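PDB 4HR6: lectin from Trichosanthes anguina, which probably binds carbohydrate through a beta-trefoil chain, as a three-chain, nontoxic homologue of type II ribosome-inactivating proteins. Local coordinates for residues Asn1-Leu5 with Leu47-Phe53; Ala29-Ala33 with Leu95-Asp99. All coordinates share one frame; numbering follows the deposited sequence.

Contact 1 of 2, residues Asn1-Leu5 with Leu47-Phe53; sequences NRFYL and LAFHTLF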
ATOM      1  N   ASN B   1     -10.922 -16.776 -21.493  1.00 63.18           N
ATOM      2  CA  ASN B   1     -10.644 -18.036 -20.746  1.00 59.17           C
ATOM      3  C   ASN B   1      -9.820 -17.771 -19.473  1.00 53.73           C
ATOM      4  O   ASN B   1      -9.623 -16.620 -19.060  1.00 48.35           O
ATOM      5  CB  ASN B   1      -9.922 -19.045 -21.642  1.00 65.73           C
ATOM      6  CG  ASN B   1      -8.463 -18.686 -21.851  1.00 70.94           C
ATOM      7  OD1 ASN B   1      -8.148 -17.550 -22.216  1.00 69.92           O
ATOM      8  ND2 ASN B   1      -7.560 -19.644 -21.597  1.00 70.83           N
ATOM      9  N   ARG B   2      -9.319 -18.836 -18.857  1.00 45.81           N
ATOM     10  CA  ARG B   2      -8.854 -18.736 -17.497  1.00 41.13           C
ATOM     11  C   ARG B   2      -7.333 -18.622 -17.322  1.00 38.10           C
ATOM     12  O   ARG B   2      -6.861 -18.278 -16.241  1.00 34.64           O
ATOM     13  CB  ARG B   2      -9.381 -19.924 -16.741  1.00 40.03           C
ATOM     14  CG  ARG B   2      -9.055 -19.880 -15.276  1.00 40.31           C
ATOM     15  CD  ARG B   2      -9.921 -20.847 -14.546  1.00 38.42           C
ATOM     16  NE  ARG B   2      -9.279 -21.281 -13.337  1.00 37.79           N
ATOM     17  CZ  ARG B   2      -9.787 -22.213 -12.543  1.00 40.41           C
ATOM     18  NH1 ARG B   2     -10.962 -22.772 -12.830  1.00 37.62           N
ATOM     19  NH2 ARG B   2      -9.128 -22.570 -11.444  1.00 41.11           N
ATOM     20  N   PHE B   3      -6.576 -18.885 -18.378  1.00 34.32           N
ATOM     21  CA  PHE B   3      -5.134 -18.955 -18.272  1.00 33.62           C
ATOM     22  C   PHE B   3      -4.454 -17.835 -19.056  1.00 35.57           C
ATOM     23  O   PHE B   3      -4.827 -17.526 -20.189  1.00 38.40           O
ATOM     24  CB  PHE B   3      -4.656 -20.356 -18.688  1.00 31.79           C
ATOM     25  CG  PHE B   3      -5.248 -21.442 -17.836  1.00 32.62           C
ATOM     26  CD1 PHE B   3      -6.290 -22.218 -18.297  1.00 33.22           C
ATOM     27  CD2 PHE B   3      -4.829 -21.615 -16.538  1.00 32.03           C
ATOM     28  CE1 PHE B   3      -6.862 -23.175 -17.495  1.00 31.70           C
ATOM     29  CE2 PHE B   3      -5.404 -22.562 -15.726  1.00 32.46           C
ATOM     30  CZ  PHE B   3      -6.426 -23.349 -16.204  1.00 32.30           C
ATOM     31  N   TYR B   4      -3.464 -17.220 -18.424  1.00 35.50           N
ATOM     32  CA  TYR B   4      -2.691 -16.145 -19.024  1.00 36.83           C
ATOM     33  C   TYR B   4      -1.282 -16.670 -19.312  1.00 35.50           C
ATOM     34  O   TYR B   4      -0.675 -17.329 -18.460  1.00 31.35           O
ATOM     35  CB  TYR B   4      -2.649 -14.992 -18.042  1.00 38.30           C
ATOM     36  CG  TYR B   4      -1.923 -13.758 -18.488  1.00 43.61           C
ATOM     37  CD1 TYR B   4      -2.355 -13.014 -19.581  1.00 47.36           C
ATOM     38  CD2 TYR B   4      -0.822 -13.296 -17.776  1.00 45.54           C
ATOM     39  CE1 TYR B   4      -1.688 -11.848 -19.957  1.00 47.64           C
ATOM     40  CE2 TYR B   4      -0.161 -12.146 -18.142  1.00 44.35           C
ATOM     41  CZ  TYR B   4      -0.592 -11.423 -19.224  1.00 47.41           C
ATOM     42  OH  TYR B   4       0.106 -10.278 -19.551  1.00 49.29           O
ATOM     43  N   LEU B   5      -0.787 -16.384 -20.511  1.00 34.79           N
ATOM     44  CA  LEU B   5       0.513 -16.867 -20.955  1.00 38.40           C
ATOM     45  C   LEU B   5       1.501 -15.749 -20.993  1.00 39.95           C
ATOM     46  O   LEU B   5       1.206 -14.624 -21.363  1.00 40.43           O
ATOM     47  CB  LEU B   5       0.458 -17.467 -22.358  1.00 40.23           C
ATOM     48  CG  LEU B   5      -0.433 -18.687 -22.566  1.00 43.15           C
ATOM     49  CD1 LEU B   5      -0.341 -19.134 -24.018  1.00 45.85           C
ATOM     50  CD2 LEU B   5      -0.044 -19.821 -21.636  1.00 43.23           C
ATOM     51  N   LEU B  47      -8.882 -28.412 -15.459  1.00 35.46           N
ATOM     52  CA  LEU B  47      -9.111 -27.712 -16.685  1.00 38.12           C
ATOM     53  C   LEU B  47      -7.808 -27.321 -17.401  1.00 36.54           C
ATOM     54  O   LEU B  47      -7.799 -27.198 -18.623  1.00 33.03           O
ATOM     55  CB  LEU B  47      -9.931 -26.458 -16.386  1.00 42.80           C
ATOM     56  CG  LEU B  47     -10.406 -25.666 -17.600  1.00 46.53           C
ATOM     57  CD1 LEU B  47     -11.590 -26.379 -18.231  1.00 49.09           C
ATOM     58  CD2 LEU B  47     -10.786 -24.254 -17.192  1.00 49.33           C
ATOM     59  N   ALA B  48      -6.734 -27.090 -16.637  1.00 33.35           N
ATOM     60  CA  ALA B  48      -5.429 -26.782 -17.222  1.00 33.76           C
ATOM     61  C   ALA B  48      -4.955 -27.900 -18.146  1.00 31.76           C
ATOM     62  O   ALA B  48      -4.430 -27.628 -19.224  1.00 30.69           O
ATOM     63  CB  ALA B  48      -4.387 -26.525 -16.141  1.00 33.28           C
ATOM     64  N   PHE B  49      -5.130 -29.148 -17.724  1.00 31.23           N
ATOM     65  CA  PHE B  49      -4.670 -30.277 -18.544  1.00 35.11           C
ATOM     66  C   PHE B  49      -5.450 -30.423 -19.840  1.00 36.97           C
ATOM     67  O   PHE B  49      -4.932 -30.978 -20.809  1.00 38.41           O
ATOM     68  CB  PHE B  49      -4.764 -31.589 -17.784  1.00 33.12           C
ATOM     69  CG  PHE B  49      -3.844 -31.666 -16.627  1.00 34.56           C
ATOM     70  CD1 PHE B  49      -4.266 -31.298 -15.371  1.00 35.19           C
ATOM     71  CD2 PHE B  49      -2.537 -32.091 -16.796  1.00 36.27           C
ATOM     72  CE1 PHE B  49      -3.408 -31.365 -14.293  1.00 35.71           C
ATOM     73  CE2 PHE B  49      -1.679 -32.173 -15.724  1.00 34.68           C
ATOM     74  CZ  PHE B  49      -2.112 -31.799 -14.473  1.00 34.71           C
ATOM     75  N   HIS B  50      -6.695 -29.949 -19.839  1.00 39.14           N
ATOM     76  CA  HIS B  50      -7.596 -30.150 -20.956  1.00 42.36           C
ATOM     77  C   HIS B  50      -7.482 -29.036 -21.946  1.00 42.11           C
ATOM     78  O   HIS B  50      -7.839 -29.221 -23.086  1.00 44.62           O
ATOM     79  CB  HIS B  50      -9.048 -30.312 -20.482  1.00 44.98           C
ATOM     80  CG  HIS B  50      -9.317 -31.651 -19.873  1.00 50.24           C
ATOM     81  ND1 HIS B  50      -9.212 -31.887 -18.519  1.00 53.37           N
ATOM     82  CD2 HIS B  50      -9.635 -32.840 -20.438  1.00 52.48           C
ATOM     83  CE1 HIS B  50      -9.469 -33.160 -18.273  1.00 54.89           C
ATOM     84  NE2 HIS B  50      -9.734 -33.759 -19.421  1.00 55.30           N
ATOM     85  N   THR B  51      -6.957 -27.893 -21.525  1.00 40.73           N
ATOM     86  CA  THR B  51      -6.910 -26.732 -22.386  1.00 40.21           C
ATOM     87  C   THR B  51      -5.510 -26.223 -22.692  1.00 39.47           C
ATOM     88  O   THR B  51      -5.363 -25.474 -23.639  1.00 41.23           O
ATOM     89  CB  THR B  51      -7.736 -25.560 -21.797  1.00 43.20           C
ATOM     90  OG1 THR B  51      -7.314 -25.302 -20.467  1.00 43.79           O
ATOM     91  CG2 THR B  51      -9.223 -25.892 -21.760  1.00 44.98           C
ATOM     92  N   LEU B  52      -4.485 -26.588 -21.915  1.00 37.97           N
ATOM     93  CA  LEU B  52      -3.145 -26.040 -22.164  1.00 37.08           C
ATOM     94  C   LEU B  52      -2.184 -27.078 -22.693  1.00 32.29           C
ATOM     95  O   LEU B  52      -2.108 -28.177 -22.176  1.00 30.30           O
ATOM     96  CB  LEU B  52      -2.530 -25.469 -20.888  1.00 38.68           C
ATOM     97  CG  LEU B  52      -3.215 -24.292 -20.215  1.00 40.34           C
ATOM     98  CD1 LEU B  52      -2.633 -24.096 -18.821  1.00 40.26           C
ATOM     99  CD2 LEU B  52      -3.057 -23.044 -21.067  1.00 41.53           C
ATOM    100  N   PHE B  53      -1.407 -26.681 -23.686  1.00 33.50           N
ATOM    101  CA  PHE B  53      -0.308 -27.484 -24.206  1.00 34.14           C
ATOM    102  C   PHE B  53      -0.780 -28.886 -24.567  1.00 34.46           C
ATOM    103  O   PHE B  53      -0.120 -29.876 -24.276  1.00 36.00           O
ATOM    104  CB  PHE B  53       0.866 -27.513 -23.213  1.00 33.79           C
ATOM    105  CG  PHE B  53       1.286 -26.148 -22.722  1.00 34.47           C
ATOM    106  CD1 PHE B  53       1.516 -25.103 -23.609  1.00 36.37           C
ATOM    107  CD2 PHE B  53       1.436 -25.896 -21.362  1.00 33.57           C
ATOM    108  CE1 PHE B  53       1.883 -23.847 -23.151  1.00 35.30           C
ATOM    109  CE2 PHE B  53       1.803 -24.642 -20.909  1.00 33.32           C
ATOM    110  CZ  PHE B  53       2.027 -23.622 -21.800  1.00 33.62           C
TER

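Contact 2 of 2, residues Ala29-Ala33 with Leu95-Asp99; sequences AYQPA and LFNAD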
ATOM      1  N   ALA B  29       1.689 -24.290 -15.142  1.00 26.74           N
ATOM      2  CA  ALA B  29       2.410 -25.086 -16.112  1.00 27.76           C
ATOM      3  C   ALA B  29       3.372 -24.225 -16.891  1.00 27.79           C
ATOM      4  O   ALA B  29       3.247 -23.000 -16.905  1.00 27.05           O
ATOM      5  CB  ALA B  29       1.433 -25.726 -17.091  1.00 30.20           C
ATOM      6  N   TYR B  30       4.331 -24.870 -17.549  1.00 27.83           N
ATOM      7  CA  TYR B  30       5.151 -24.172 -18.540  1.00 28.99           C
ATOM      8  C   TYR B  30       5.578 -25.106 -19.656  1.00 29.66           C
ATOM      9  O   TYR B  30       5.531 -26.327 -19.505  1.00 28.65           O
ATOM     10  CB  TYR B  30       6.404 -23.537 -17.905  1.00 27.52           C
ATOM     11  CG  TYR B  30       7.598 -24.459 -17.741  1.00 26.62           C
ATOM     12  CD1 TYR B  30       8.650 -24.456 -18.668  1.00 28.07           C
ATOM     13  CD2 TYR B  30       7.685 -25.311 -16.670  1.00 27.12           C
ATOM     14  CE1 TYR B  30       9.751 -25.284 -18.510  1.00 26.60           C
ATOM     15  CE2 TYR B  30       8.764 -26.153 -16.508  1.00 27.12           C
ATOM     16  CZ  TYR B  30       9.794 -26.128 -17.428  1.00 26.86           C
ATOM     17  OH  TYR B  30      10.852 -26.957 -17.246  1.00 27.28           O
ATOM     18  N   GLN B  31       6.045 -24.496 -20.739  1.00 30.78           N
ATOM     19  CA  GLN B  31       6.608 -25.205 -21.873  1.00 35.27           C
ATOM     20  C   GLN B  31       7.887 -24.501 -22.357  1.00 33.12           C
ATOM     21  O   GLN B  31       7.884 -23.289 -22.564  1.00 31.50           O
ATOM     22  CB  GLN B  31       5.613 -25.230 -23.035  1.00 37.28           C
ATOM     23  CG  GLN B  31       5.950 -26.309 -24.061  1.00 42.33           C
ATOM     24  CD  GLN B  31       5.302 -26.098 -25.420  1.00 44.33           C
ATOM     25  OE1 GLN B  31       4.535 -25.168 -25.624  1.00 44.97           O
ATOM     26  NE2 GLN B  31       5.623 -26.975 -26.362  1.00 51.04           N
ATOM     27  N   PRO B  32       8.989 -25.253 -22.521  1.00 31.93           N
ATOM     28  CA  PRO B  32      10.119 -24.673 -23.253  1.00 33.33           C
ATOM     29  C   PRO B  32       9.764 -24.516 -24.728  1.00 33.11           C
ATOM     30  O   PRO B  32       9.204 -25.433 -25.297  1.00 31.67           O
ATOM     31  CB  PRO B  32      11.233 -25.719 -23.089  1.00 32.86           C
ATOM     32  CG  PRO B  32      10.751 -26.704 -22.085  1.00 31.80           C
ATOM     33  CD  PRO B  32       9.264 -26.610 -22.042  1.00 31.11           C
ATOM     34  N   ALA B  33      10.082 -23.377 -25.329  1.00 37.97           N
ATOM     35  CA  ALA B  33       9.860 -23.156 -26.774  1.00 42.56           C
ATOM     36  C   ALA B  33      10.584 -24.196 -27.636  1.00 47.58           C
ATOM     37  O   ALA B  33      11.745 -24.550 -27.371  1.00 49.81           O
ATOM     38  CB  ALA B  33      10.294 -21.761 -27.178  1.00 44.46           C
ATOM     39  N   LEU B  95      14.808 -24.109 -16.422  1.00 33.49           N
ATOM     40  CA  LEU B  95      13.474 -24.500 -16.878  1.00 33.51           C
ATOM     41  C   LEU B  95      13.515 -24.930 -18.339  1.00 30.81           C
ATOM     42  O   LEU B  95      12.885 -25.904 -18.703  1.00 30.21           O
ATOM     43  CB  LEU B  95      12.463 -23.362 -16.731  1.00 33.23           C
ATOM     44  CG  LEU B  95      11.933 -22.946 -15.356  1.00 36.30           C
ATOM     45  CD1 LEU B  95      10.516 -22.385 -15.446  1.00 37.44           C
ATOM     46  CD2 LEU B  95      11.972 -24.060 -14.355  1.00 38.06           C
ATOM     47  N   PHE B  96      14.238 -24.189 -19.161  1.00 30.00           N
ATOM     48  CA  PHE B  96      14.367 -24.516 -20.573  1.00 33.28           C
ATOM     49  C   PHE B  96      14.960 -25.902 -20.810  1.00 36.38           C
ATOM     50  O   PHE B  96      14.466 -26.635 -21.668  1.00 36.19           O
ATOM     51  CB  PHE B  96      15.202 -23.480 -21.297  1.00 33.97           C
ATOM     52  CG  PHE B  96      15.272 -23.689 -22.786  1.00 36.34           C
ATOM     53  CD1 PHE B  96      14.283 -23.196 -23.614  1.00 35.47           C
ATOM     54  CD2 PHE B  96      16.335 -24.373 -23.353  1.00 38.70           C
ATOM     55  CE1 PHE B  96      14.350 -23.372 -24.983  1.00 36.84           C
ATOM     56  CE2 PHE B  96      16.402 -24.569 -24.723  1.00 38.84           C
ATOM     57  CZ  PHE B  96      15.406 -24.059 -25.541  1.00 37.93           C
ATOM     58  N   ASN B  97      15.975 -26.263 -20.021  1.00 34.15           N
ATOM     59  CA  ASN B  97      16.608 -27.572 -20.098  1.00 35.68           C
ATOM     60  C   ASN B  97      15.877 -28.620 -19.294  1.00 37.03           C
ATOM     61  O   ASN B  97      16.288 -29.780 -19.287  1.00 34.52           O
ATOM     62  CB  ASN B  97      18.043 -27.493 -19.565  1.00 39.20           C
ATOM     63  CG  ASN B  97      18.908 -26.530 -20.359  1.00 40.30           C
ATOM     64  OD1 ASN B  97      19.695 -25.776 -19.794  1.00 44.77           O
ATOM     65  ND2 ASN B  97      18.756 -26.545 -21.670  1.00 41.47           N
ATOM     66  N   ALA B  98      14.833 -28.208 -18.571  1.00 35.47           N
ATOM     67  CA  ALA B  98      14.071 -29.114 -17.718  1.00 37.00           C
ATOM     68  C   ALA B  98      14.985 -29.912 -16.796  1.00 37.78           C
ATOM     69  O   ALA B  98      14.819 -31.108 -16.602  1.00 39.05           O
ATOM     70  CB  ALA B  98      13.197 -30.035 -18.555  1.00 38.35           C
ATOM     71  N   ASP B  99      15.920 -29.214 -16.169  1.00 39.45           N
ATOM     72  CA  ASP B  99      16.860 -29.847 -15.258  1.00 36.47           C
ATOM     73  C   ASP B  99      16.207 -30.162 -13.925  1.00 36.18           C
ATOM     74  O   ASP B  99      15.961 -29.259 -13.135  1.00 38.26           O
ATOM     75  CB  ASP B  99      18.058 -28.930 -15.048  1.00 37.93           C
ATOM     76  CG  ASP B  99      19.224 -29.644 -14.454  1.00 38.82           C
ATOM     77  OD1 ASP B  99      20.340 -29.264 -14.822  1.00 42.87           O
ATOM     78  OD2 ASP B  99      19.033 -30.581 -13.634  1.00 37.16           O
TER

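Contact 1 of 2, residues Asn1-Leu5 with Leu47-Phe53
F3 is the centre of this contact: its ring reaches from strand 3-9 onto the short helix 46-51 and the turn that follows. L52 CD1 sits over one face of the ring, 4.1 Å from the centroid of the F3 ring and 18° off its normal, a CH-pi contact. R2 CB, of the same segment as F3, lies toward the rim of the opposite face. At the far end of the ring, F3 CZ comes to 3.8 Å from A48 CB, while F3 CE1 meets L47 CD2 at 4.1 Å and T51 OG1 at 3.7 Å. With chi1 at -59°, CG of F3 lies beside its own backbone N and opposite the carbonyl carbon, and the ring extends toward the helix.

Further along the strand, L5 CD2 touches the tip of L52 and reaches F53 CZ at 4.3 Å. The T51 hydroxyl turns back into its own helix and donates to L47 O (OG1 to O, 2.7 Å), tilted 35° from the carbonyl plane; H50 N approaches that oxygen from the opposite face. Behind this layer, V28 of strand 26-32 touches both F3 and L52, and the guanidinium of R2 forms a salt bridge with D21. Dispersion and CH-pi packing therefore hold strand 3-9 to both the helix and the residues that leave it, with the polar groups of T51 and R2 satisfied elsewhere.

Contact 2 of 2, residues Ala29-Ala33 with Leu95-Asp99
Y30 CG lies between its backbone N and carbonyl carbon (chi1 84°), an orientation that carries the ring off strand 26-32 to L95 at the C-terminal end of helix 85-96. That helix ends in a Schellman motif, with A98 at positive phi; the contact joins this terminus to a strand of the mixed sheet of the ribosome-inactivating-protein fold. L95 CD1 stands almost exactly above the Y30 ring, 4.0 Å from its centroid and 1° off the normal, a CH-pi contact. Nearer the backbone of that residue, L95 CB lies 3.8 Å from Y30 CE1.

Two residues on, the proline packs against the next helical residue: P32 CB is 4.0 Å from F96 CD1 and 3.6 Å from F96 O. The F96 ring then continues past the proline, its CE1 3.7 Å from A33 O. Outside the two segments, L103 of helix 103-119 touches both Y30 and L95, and the Y30 ring also meets that of Y39. The last carbonyls of a helix lack some of their usual amide partners, but L95 O has two donors: A98 N at 3.0 Å, and the Y30 hydroxyl, whose OH is 2.7 Å from L95 O and only 15° from the carbonyl plane.

In the fold
Contacts 1 and 2 both reach the same mixed sheet, their centres about 16 Å apart, and each joins a strand to a helix and its C-terminal end. Along the chain the two pairs alternate: 1-5, 29-33, 47-53, 95-99. They meet at F53, at the end of contact 1, whose ring packs on strand 26-32: F53 CE2 lies 4.0 Å from A29 CB, and F53 CD1 3.6 Å from Q31 OE1. Strand 15-21, lying between strands 3-9 and 26-32, touches both contacts: its A19 and D21 touch contact 1, its I16 and L18 contact 2. Contact 1 also adjoins another chain of the assembly, through N1 and Y4, whereas no other protein chain touches contact 2.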